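Local structure of protein argonaute 5 (Arabidopsis thaliana, 4G0O) at residues Glu60-Glu63 and Glu64-Asp68; Gln34-Gly37 and Met38-Lys42; Thr21-Asp24 and Arg25-Gln29. The protein probably binds the 5' nucleotide of small RNAs through its MID domain, contributing to their sorting in RNA-guided gene regulation. One frame throughout, in Å; residues are numbered along the deposited sequence.

Interaction 1: Glu60-Glu63 and Glu64-Asp68; sequences EHIE and EALLD
H61 and E64 lie side by side and point the same way, with the carboxylate at the edge of the imidazole. ND1 of H61 is 3.5 Å from OE2 of E64; the ND1 edge of the imidazole faces the flat side of the carboxylate, the planes 76° apart. E64 reaches back to the ring because its chain, extended at chi1 (-177°), bends at chi2. On the buried side of the helix, CG2 of I62 touches CD2 of L66 at 3.6 Å, one turn apart; the same methyl of L66 also sits 3.4 Å from O of I62. These are the first turns of helix 62-72, with H61 at the N-cap position. Its i to i+4 backbone bonds start at once: A65 N to H61 O (2.9 Å), L66 N to I62 O (3.1 Å) and L67 N to E63 O (3.2 Å). CB of A65 rests 3.2 Å from O of H61. Farther out, I62 and L66 pack on I96 of helix 90-101, while A65 touches F19 and C57. E63 makes a long, weak ion pair with K92, and D68 a salt bridge with R72.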
ATOM      1  N   GLU A  60       0.849  18.200  -3.529  1.00 31.44           N
ATOM      2  CA  GLU A  60       1.815  18.883  -4.394  1.00 33.86           C
ATOM      3  C   GLU A  60       3.244  18.400  -4.144  1.00 30.08           C
ATOM      4  O   GLU A  60       4.164  18.750  -4.883  1.00 37.93           O
ATOM      5  CB  GLU A  60       1.721  20.422  -4.293  1.00 35.16           C
ATOM      6  CG  GLU A  60       1.165  20.987  -2.984  1.00 37.84           C
ATOM      7  CD  GLU A  60      -0.353  20.852  -2.849  1.00 37.67           C
ATOM      8  OE1 GLU A  60      -0.788  20.067  -1.988  1.00 31.52           O
ATOM      9  OE2 GLU A  60      -1.100  21.528  -3.590  1.00 36.23           O
ATOM     10  N   HIS A  61       3.420  17.594  -3.106  1.00 29.27           N
ATOM     11  CA  HIS A  61       4.726  17.030  -2.780  1.00 33.04           C
ATOM     12  C   HIS A  61       4.903  15.586  -3.282  1.00 28.99           C
ATOM     13  O   HIS A  61       5.700  14.835  -2.712  1.00 28.83           O
ATOM     14  CB  HIS A  61       4.941  17.043  -1.264  1.00 31.66           C
ATOM     15  CG  HIS A  61       5.278  18.387  -0.703  1.00 40.74           C
ATOM     16  ND1 HIS A  61       6.494  18.658  -0.104  1.00 42.84           N
ATOM     17  CD2 HIS A  61       4.565  19.535  -0.636  1.00 40.08           C
ATOM     18  CE1 HIS A  61       6.513  19.917   0.295  1.00 41.03           C
ATOM     19  NE2 HIS A  61       5.349  20.468  -0.008  1.00 40.01           N
ATOM     20  N   ILE A  62       4.170  15.194  -4.323  1.00 30.02           N
ATOM     21  CA  ILE A  62       4.194  13.789  -4.793  1.00 29.87           C
ATOM     22  C   ILE A  62       5.583  13.384  -5.310  1.00 30.95           C
ATOM     23  O   ILE A  62       6.165  12.401  -4.861  1.00 28.95           O
ATOM     24  CB  ILE A  62       3.113  13.526  -5.882  1.00 29.75           C
ATOM     25  CG1 ILE A  62       1.728  13.390  -5.241  1.00 28.71           C
ATOM     26  CG2 ILE A  62       3.418  12.267  -6.689  1.00 27.83           C
ATOM     27  CD1 ILE A  62       0.587  13.571  -6.211  1.00 21.40           C
ATOM     28  N   GLU A  63       6.117  14.160  -6.245  1.00 29.12           N
ATOM     29  CA  GLU A  63       7.427  13.864  -6.812  0.81 31.56           C
ATOM     30  C   GLU A  63       8.487  13.793  -5.705  1.00 30.75           C
ATOM     31  O   GLU A  63       9.230  12.820  -5.624  1.00 27.78           O
ATOM     32  CB  GLU A  63       7.800  14.892  -7.892  0.75 31.39           C
ATOM     33  CG  GLU A  63       6.851  14.941  -9.110  1.00 30.56           C
ATOM     34  CD  GLU A  63       5.620  15.836  -8.908  0.54 35.58           C
ATOM     35  OE1 GLU A  63       5.044  16.291  -9.921  0.86 41.72           O
ATOM     36  OE2 GLU A  63       5.209  16.083  -7.752  0.82 34.45           O
ATOM     37  N   GLU A  64       8.509  14.811  -4.838  1.00 33.46           N
ATOM     38  CA  GLU A  64       9.435  14.901  -3.697  1.00 35.19           C
ATOM     39  C   GLU A  64       9.353  13.728  -2.715  1.00 29.23           C
ATOM     40  O   GLU A  64      10.377  13.149  -2.352  1.00 26.02           O
ATOM     41  CB  GLU A  64       9.203  16.216  -2.916  1.00 36.45           C
ATOM     42  CG  GLU A  64      10.170  16.451  -1.744  1.00 41.76           C
ATOM     43  CD  GLU A  64       9.494  16.592  -0.367  1.00 48.32           C
ATOM     44  OE1 GLU A  64       8.673  15.713   0.003  1.00 39.54           O
ATOM     45  OE2 GLU A  64       9.803  17.586   0.355  1.00 48.87           O
ATOM     46  N   ALA A  65       8.137  13.413  -2.259  1.00 30.34           N
ATOM     47  CA  ALA A  65       7.915  12.361  -1.259  1.00 25.73           C
ATOM     48  C   ALA A  65       8.323  10.996  -1.782  1.00 22.04           C
ATOM     49  O   ALA A  65       9.016  10.245  -1.110  1.00 24.25           O
ATOM     50  CB  ALA A  65       6.449  12.325  -0.842  1.00 26.57           C
ATOM     51  N   LEU A  66       7.895  10.684  -2.996  1.00 24.07           N
ATOM     52  CA  LEU A  66       8.174   9.376  -3.571  1.00 23.80           C
ATOM     53  C   LEU A  66       9.684   9.185  -3.702  1.00 23.65           C
ATOM     54  O   LEU A  66      10.224   8.148  -3.316  1.00 24.25           O
ATOM     55  CB  LEU A  66       7.483   9.258  -4.933  1.00 20.91           C
ATOM     56  CG  LEU A  66       6.165   8.481  -5.080  1.00 31.30           C
ATOM     57  CD1 LEU A  66       5.539   8.005  -3.740  1.00 21.51           C
ATOM     58  CD2 LEU A  66       5.167   9.276  -5.909  1.00 25.04           C
ATOM     59  N   LEU A  67      10.376  10.195  -4.216  1.00 27.06           N
ATOM     60  CA  LEU A  67      11.822  10.071  -4.398  1.00 28.91           C
ATOM     61  C   LEU A  67      12.536  10.033  -3.051  1.00 25.38           C
ATOM     62  O   LEU A  67      13.553   9.368  -2.901  1.00 25.89           O
ATOM     63  CB  LEU A  67      12.389  11.177  -5.292  1.00 25.38           C
ATOM     64  CG  LEU A  67      13.908  11.062  -5.523  1.00 31.14           C
ATOM     65  CD1 LEU A  67      14.231   9.898  -6.447  1.00 24.66           C
ATOM     66  CD2 LEU A  67      14.508  12.366  -6.049  1.00 27.63           C
ATOM     67  N   ASP A  68      11.989  10.723  -2.060  1.00 27.19           N
ATOM     68  CA  ASP A  68      12.579  10.692  -0.720  1.00 27.06           C
ATOM     69  C   ASP A  68      12.466   9.287  -0.134  1.00 27.59           C
ATOM     70  O   ASP A  68      13.436   8.724   0.378  1.00 28.28           O
ATOM     71  CB  ASP A  68      11.872  11.692   0.195  1.00 28.57           C
ATOM     72  CG  ASP A  68      12.409  11.674   1.614  1.00 31.26           C
ATOM     73  OD1 ASP A  68      11.584  11.666   2.554  1.00 34.82           O
ATOM     74  OD2 ASP A  68      13.648  11.692   1.798  1.00 29.86           O
TER

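Interaction 2: Gln34-Gly37 and Met38-Lys42; sequences QLIG and MCVSK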
ATOM      1  N   GLN A  34      -4.917  -3.159   9.963  1.00 30.74           N
ATOM      2  CA  GLN A  34      -5.923  -4.143   9.580  1.00 34.32           C
ATOM      3  C   GLN A  34      -5.612  -4.824   8.242  1.00 34.83           C
ATOM      4  O   GLN A  34      -5.800  -6.036   8.104  1.00 37.04           O
ATOM      5  CB  GLN A  34      -7.329  -3.519   9.559  1.00 30.87           C
ATOM      6  CG  GLN A  34      -7.927  -3.281  10.941  1.00 34.23           C
ATOM      7  CD  GLN A  34      -9.272  -2.553  10.897  1.00 34.56           C
ATOM      8  OE1 GLN A  34     -10.085  -2.744   9.981  1.00 30.98           O
ATOM      9  NE2 GLN A  34      -9.509  -1.715  11.898  1.00 33.76           N
ATOM     10  N   LEU A  35      -5.134  -4.050   7.265  1.00 36.38           N
ATOM     11  CA  LEU A  35      -4.846  -4.577   5.927  1.00 31.47           C
ATOM     12  C   LEU A  35      -3.813  -5.692   6.027  1.00 30.29           C
ATOM     13  O   LEU A  35      -4.005  -6.779   5.480  1.00 32.43           O
ATOM     14  CB  LEU A  35      -4.336  -3.469   5.009  1.00 31.60           C
ATOM     15  CG  LEU A  35      -4.781  -3.472   3.541  1.00 32.19           C
ATOM     16  CD1 LEU A  35      -3.807  -2.678   2.735  1.00 24.64           C
ATOM     17  CD2 LEU A  35      -4.969  -4.877   2.943  1.00 30.93           C
ATOM     18  N   ILE A  36      -2.735  -5.426   6.760  1.00 32.17           N
ATOM     19  CA  ILE A  36      -1.692  -6.420   6.991  1.00 30.21           C
ATOM     20  C   ILE A  36      -2.214  -7.666   7.717  1.00 34.92           C
ATOM     21  O   ILE A  36      -1.827  -8.784   7.376  1.00 32.61           O
ATOM     22  CB  ILE A  36      -0.500  -5.798   7.720  1.00 36.21           C
ATOM     23  CG1 ILE A  36       0.374  -5.069   6.706  1.00 31.69           C
ATOM     24  CG2 ILE A  36       0.334  -6.851   8.448  1.00 29.05           C
ATOM     25  CD1 ILE A  36       1.305  -4.070   7.333  1.00 32.93           C
ATOM     26  N   GLY A  37      -3.110  -7.468   8.685  1.00 33.24           N
ATOM     27  CA  GLY A  37      -3.761  -8.571   9.369  1.00 32.30           C
ATOM     28  C   GLY A  37      -4.568  -9.416   8.399  1.00 33.41           C
ATOM     29  O   GLY A  37      -4.618 -10.635   8.514  1.00 32.56           O
ATOM     30  N   MET A  38      -5.197  -8.750   7.435  1.00 35.26           N
ATOM     31  CA  MET A  38      -5.938  -9.420   6.369  1.00 32.11           C
ATOM     32  C   MET A  38      -4.993 -10.126   5.373  1.00 35.08           C
ATOM     33  O   MET A  38      -5.244 -11.265   4.978  1.00 36.93           O
ATOM     34  CB  MET A  38      -6.861  -8.415   5.660  1.00 31.19           C
ATOM     35  CG  MET A  38      -7.664  -8.977   4.498  1.00 31.41           C
ATOM     36  SD  MET A  38      -8.722 -10.397   4.910  1.00 31.91           S
ATOM     37  CE  MET A  38     -10.037  -9.617   5.873  1.00 27.92           C
ATOM     38  N   CYS A  39      -3.906  -9.464   4.972  1.00 37.91           N
ATOM     39  CA  CYS A  39      -2.888 -10.130   4.160  1.00 33.92           C
ATOM     40  C   CYS A  39      -2.400 -11.385   4.882  1.00 33.18           C
ATOM     41  O   CYS A  39      -2.284 -12.454   4.287  1.00 32.98           O
ATOM     42  CB  CYS A  39      -1.692  -9.202   3.892  1.00 27.79           C
ATOM     43  SG  CYS A  39      -1.981  -7.850   2.680  1.00 26.75           S
ATOM     44  N   VAL A  40      -2.117 -11.249   6.174  1.00 33.59           N
ATOM     45  CA  VAL A  40      -1.523 -12.347   6.928  1.00 34.00           C
ATOM     46  C   VAL A  40      -2.492 -13.512   7.150  1.00 33.48           C
ATOM     47  O   VAL A  40      -2.124 -14.671   6.970  1.00 32.42           O
ATOM     48  CB  VAL A  40      -0.897 -11.867   8.251  1.00 34.86           C
ATOM     49  CG1 VAL A  40      -0.747 -13.027   9.234  1.00 31.22           C
ATOM     50  CG2 VAL A  40       0.464 -11.219   7.963  1.00 30.96           C
ATOM     51  N   SER A  41      -3.737 -13.208   7.501  1.00 34.46           N
ATOM     52  CA  SER A  41      -4.736 -14.270   7.662  1.00 36.33           C
ATOM     53  C   SER A  41      -4.897 -15.090   6.384  1.00 34.03           C
ATOM     54  O   SER A  41      -5.257 -16.264   6.443  1.00 34.47           O
ATOM     55  CB  SER A  41      -6.095 -13.697   8.067  1.00 34.15           C
ATOM     56  OG  SER A  41      -6.561 -12.783   7.086  1.00 37.87           O
ATOM     57  N   LYS A  42      -4.628 -14.478   5.230  1.00 35.89           N
ATOM     58  CA  LYS A  42      -4.829 -15.170   3.955  1.00 30.11           C
ATOM     59  C   LYS A  42      -3.596 -15.937   3.473  1.00 31.03           C
ATOM     60  O   LYS A  42      -3.689 -16.711   2.519  1.00 26.18           O
ATOM     61  CB  LYS A  42      -5.346 -14.219   2.874  1.00 35.35           C
ATOM     62  CG  LYS A  42      -6.722 -13.626   3.187  1.00 38.58           C
ATOM     63  CD  LYS A  42      -7.342 -12.937   1.976  1.00 37.76           C
ATOM     64  CE  LYS A  42      -8.483 -13.774   1.380  1.00 43.81           C
ATOM     65  NZ  LYS A  42      -7.999 -14.924   0.572  1.00 31.70           N
TER
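Helix 27-42, the crossover helix of a beta-alpha-beta unit between strands 7-18 and 45-46, supplies both halves of this contact in its last turns. L35 and C39 face the protein interior one turn apart: CD2 of L35 lies 4.2 Å from SG of C39, a loose apolar touch. With chi1 at -74° the sulfur lies beside its own backbone N and comes within 3.6 Å of O of L35. Next to this pair, I36 and V40 follow the same spacing, but their CG2 methyls only approach to 4.4 Å. V40 packs more closely on the backbone, its CG2 resting 3.4 Å from O of I36. The backbone is held by regular i to i+4 hydrogen bonds, from M38 N to Q34 O, C39 N to L35 O, V40 N to I36 O and S41 N to G37 O; the C39 bond is short at 2.7 Å. M38 keeps its CB 3.3 Å from O of L35 and bends at chi2 and chi3, carrying its thioether away from the preceding turn. At the C-terminal end S41 folds back on the helix. Its hydroxyl sits between backbone N and carbonyl carbon (chi1 59°) and donates to O of M38 at 2.9 Å. K42 N gives the same oxygen a longer bond, 3.3 Å, from the same face of the carbonyl plane, so two donors grip that atom. Around the helix, M121 packs on L35 and A125 on C39, both from helix 118-131; F46 of strand 45-46 packs against I36 and C39, and K42 NZ is hydrogen-bonded to O of K3.

Interaction 3: Thr21-Asp24 and Arg25-Gln29; sequences TRID and RGLPQ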
ATOM      1  N   THR A  21      -5.626  14.825   2.564  1.00 27.88           N
ATOM      2  CA  THR A  21      -5.700  15.865   3.572  1.00 36.22           C
ATOM      3  C   THR A  21      -6.905  15.643   4.495  1.00 39.59           C
ATOM      4  O   THR A  21      -6.928  16.056   5.671  1.00 38.75           O
ATOM      5  CB  THR A  21      -5.833  17.220   2.887  1.00 35.76           C
ATOM      6  OG1 THR A  21      -4.649  17.479   2.115  1.00 43.72           O
ATOM      7  CG2 THR A  21      -6.026  18.308   3.907  1.00 44.21           C
ATOM      8  N   ARG A  22      -7.899  14.963   3.950  1.00 34.05           N
ATOM      9  CA  ARG A  22      -9.201  14.894   4.580  1.00 36.69           C
ATOM     10  C   ARG A  22      -9.234  13.963   5.786  1.00 34.57           C
ATOM     11  O   ARG A  22      -9.926  14.229   6.766  1.00 41.70           O
ATOM     12  CB  ARG A  22     -10.229  14.438   3.557  1.00 34.67           C
ATOM     13  CG  ARG A  22     -11.459  15.286   3.559  1.00 46.12           C
ATOM     14  CD  ARG A  22     -11.265  16.539   2.721  1.00 46.61           C
ATOM     15  NE  ARG A  22     -11.764  16.334   1.363  1.00 55.70           N
ATOM     16  CZ  ARG A  22     -13.056  16.295   1.040  1.00 59.64           C
ATOM     17  NH1 ARG A  22     -13.990  16.450   1.979  1.00 58.40           N
ATOM     18  NH2 ARG A  22     -13.417  16.099  -0.223  1.00 59.53           N
ATOM     19  N   ILE A  23      -8.483  12.873   5.717  1.00 31.69           N
ATOM     20  CA  ILE A  23      -8.657  11.787   6.676  1.00 31.18           C
ATOM     21  C   ILE A  23      -8.068  12.053   8.036  1.00 30.92           C
ATOM     22  O   ILE A  23      -7.133  12.840   8.184  1.00 31.64           O
ATOM     23  CB  ILE A  23      -8.111  10.450   6.141  1.00 27.57           C
ATOM     24  CG1 ILE A  23      -6.619  10.573   5.822  1.00 26.13           C
ATOM     25  CG2 ILE A  23      -8.885  10.045   4.909  1.00 27.13           C
ATOM     26  CD1 ILE A  23      -6.055   9.350   5.097  1.00 26.37           C
ATOM     27  N   ASP A  24      -8.635  11.391   9.040  1.00 37.40           N
ATOM     28  CA  ASP A  24      -8.090  11.478  10.375  1.00 35.40           C
ATOM     29  C   ASP A  24      -6.637  11.028  10.333  1.00 35.97           C
ATOM     30  O   ASP A  24      -6.283  10.119   9.575  1.00 36.02           O
ATOM     31  CB  ASP A  24      -8.869  10.605  11.348  1.00 38.59           C
ATOM     32  CG  ASP A  24      -8.311  10.687  12.753  1.00 50.70           C
ATOM     33  OD1 ASP A  24      -7.405   9.888  13.085  1.00 51.12           O
ATOM     34  OD2 ASP A  24      -8.752  11.577  13.516  1.00 56.27           O
ATOM     35  N   ARG A  25      -5.797  11.667  11.140  1.00 36.63           N
ATOM     36  CA  ARG A  25      -4.371  11.367  11.142  1.00 37.02           C
ATOM     37  C   ARG A  25      -4.045   9.962  11.647  1.00 40.30           C
ATOM     38  O   ARG A  25      -2.899   9.519  11.534  1.00 41.82           O
ATOM     39  CB  ARG A  25      -3.599  12.407  11.965  1.00 45.94           C
ATOM     40  CG  ARG A  25      -3.177  13.665  11.189  1.00 59.45           C
ATOM     41  CD  ARG A  25      -2.034  13.391  10.181  1.00 49.24           C
ATOM     42  NE  ARG A  25      -2.237  14.090   8.908  1.00 50.99           N
ATOM     43  CZ  ARG A  25      -1.713  15.277   8.593  1.00 51.51           C
ATOM     44  NH1 ARG A  25      -0.939  15.924   9.463  1.00 46.96           N
ATOM     45  NH2 ARG A  25      -1.970  15.821   7.403  1.00 47.31           N
ATOM     46  N   GLY A  26      -5.033   9.261  12.205  1.00 34.84           N
ATOM     47  CA  GLY A  26      -4.795   7.927  12.733  1.00 34.42           C
ATOM     48  C   GLY A  26      -5.223   6.818  11.786  1.00 34.43           C
ATOM     49  O   GLY A  26      -4.961   5.642  12.019  1.00 37.82           O
ATOM     50  N   LEU A  27      -5.896   7.203  10.712  1.00 33.20           N
ATOM     51  CA  LEU A  27      -6.390   6.262   9.726  1.00 27.22           C
ATOM     52  C   LEU A  27      -5.301   5.481   8.967  1.00 33.08           C
ATOM     53  O   LEU A  27      -5.433   4.252   8.805  1.00 30.14           O
ATOM     54  CB  LEU A  27      -7.343   6.964   8.761  1.00 25.76           C
ATOM     55  CG  LEU A  27      -8.009   6.075   7.713  1.00 33.22           C
ATOM     56  CD1 LEU A  27      -8.935   5.023   8.351  1.00 30.00           C
ATOM     57  CD2 LEU A  27      -8.762   6.941   6.734  1.00 28.38           C
ATOM     58  N   PRO A  28      -4.237   6.170   8.484  1.00 29.10           N
ATOM     59  CA  PRO A  28      -3.169   5.413   7.815  1.00 28.34           C
ATOM     60  C   PRO A  28      -2.623   4.256   8.656  1.00 32.16           C
ATOM     61  O   PRO A  28      -2.515   3.136   8.144  1.00 28.02           O
ATOM     62  CB  PRO A  28      -2.086   6.477   7.585  1.00 32.67           C
ATOM     63  CG  PRO A  28      -2.866   7.731   7.362  1.00 28.61           C
ATOM     64  CD  PRO A  28      -4.054   7.629   8.308  1.00 30.58           C
ATOM     65  N   GLN A  29      -2.293   4.528   9.920  1.00 31.94           N
ATOM     66  CA  GLN A  29      -1.854   3.488  10.852  1.00 33.92           C
ATOM     67  C   GLN A  29      -2.896   2.404  11.047  1.00 34.62           C
ATOM     68  O   GLN A  29      -2.586   1.220  10.985  1.00 32.10           O
ATOM     69  CB  GLN A  29      -1.563   4.081  12.228  1.00 40.18           C
ATOM     70  CG  GLN A  29      -0.124   4.442  12.456  1.00 46.04           C
ATOM     71  CD  GLN A  29       0.767   3.228  12.418  1.00 47.76           C
ATOM     72  OE1 GLN A  29       0.293   2.096  12.564  1.00 50.21           O
ATOM     73  NE2 GLN A  29       2.066   3.449  12.210  1.00 47.02           N
TER
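The carboxylate of D24 receives the backbone N of G26 over one face: N lies 2.6 Å from OD1 and 36° out of the carboxylate plane, so the bond is short but is not made within that plane. The main-chain carbonyl of the same residue is also approached from above, its O accepting from L27 N at 3.2 Å with the donor 59° out of the carbonyl plane. At the pyrrolidine ring of P28, CD lies 3.6 Å from O of D24 and 4.2 Å from CD1 of I23, the isoleucine methyl reaching toward the CD corner of the ring. The L27 N to D24 O bond closes a type I beta turn from D24 to L27, and the OD1 bond to G26 N adds an Asx turn, a capping bond at the turn that leads into helix 27-42. The extended chi1 of D24 (-180°) sets CG beside the carbonyl carbon, and from there OD1 meets the G26 N-H. The negative charge of this side chain near the helix start would probably interact favourably with the helix dipole. On the inner side of the turn I23 and L27 cross at about a right angle, CG2 of I23 and CD2 of L27 being 3.6 Å apart; CB of I23 is equally close to that methyl. The loop leads from strand 7-18 into helix 27-42. I23 and P28 both rest on I82 of strand 78-82, L27 is covered by V113 and N114 of helix 110-115, and T21 N is hydrogen-bonded to OD1 of D85.

Interactions 3 and 2 follow each other on helix 27-42, one at its start and one near its end, with centres 19 Å and nearest atoms about 5 Å apart. Interaction 1 belongs to helix 62-72, across the chain's centre from interaction 2: their centres are 28 Å apart and their nearest atoms about 16 Å. Interactions 1 and 3 have centres 18 Å apart and nearest atoms about 6 Å, without touching. Both border the loop between strand 78-82 and helix 90-101, I62 touching S89 and T21 bonding to D85. By its place in the MID fold that loop probably corresponds to the nucleotide specificity loop; interaction 2 instead connects to strand 3-5, where K42 bonds to K3 O.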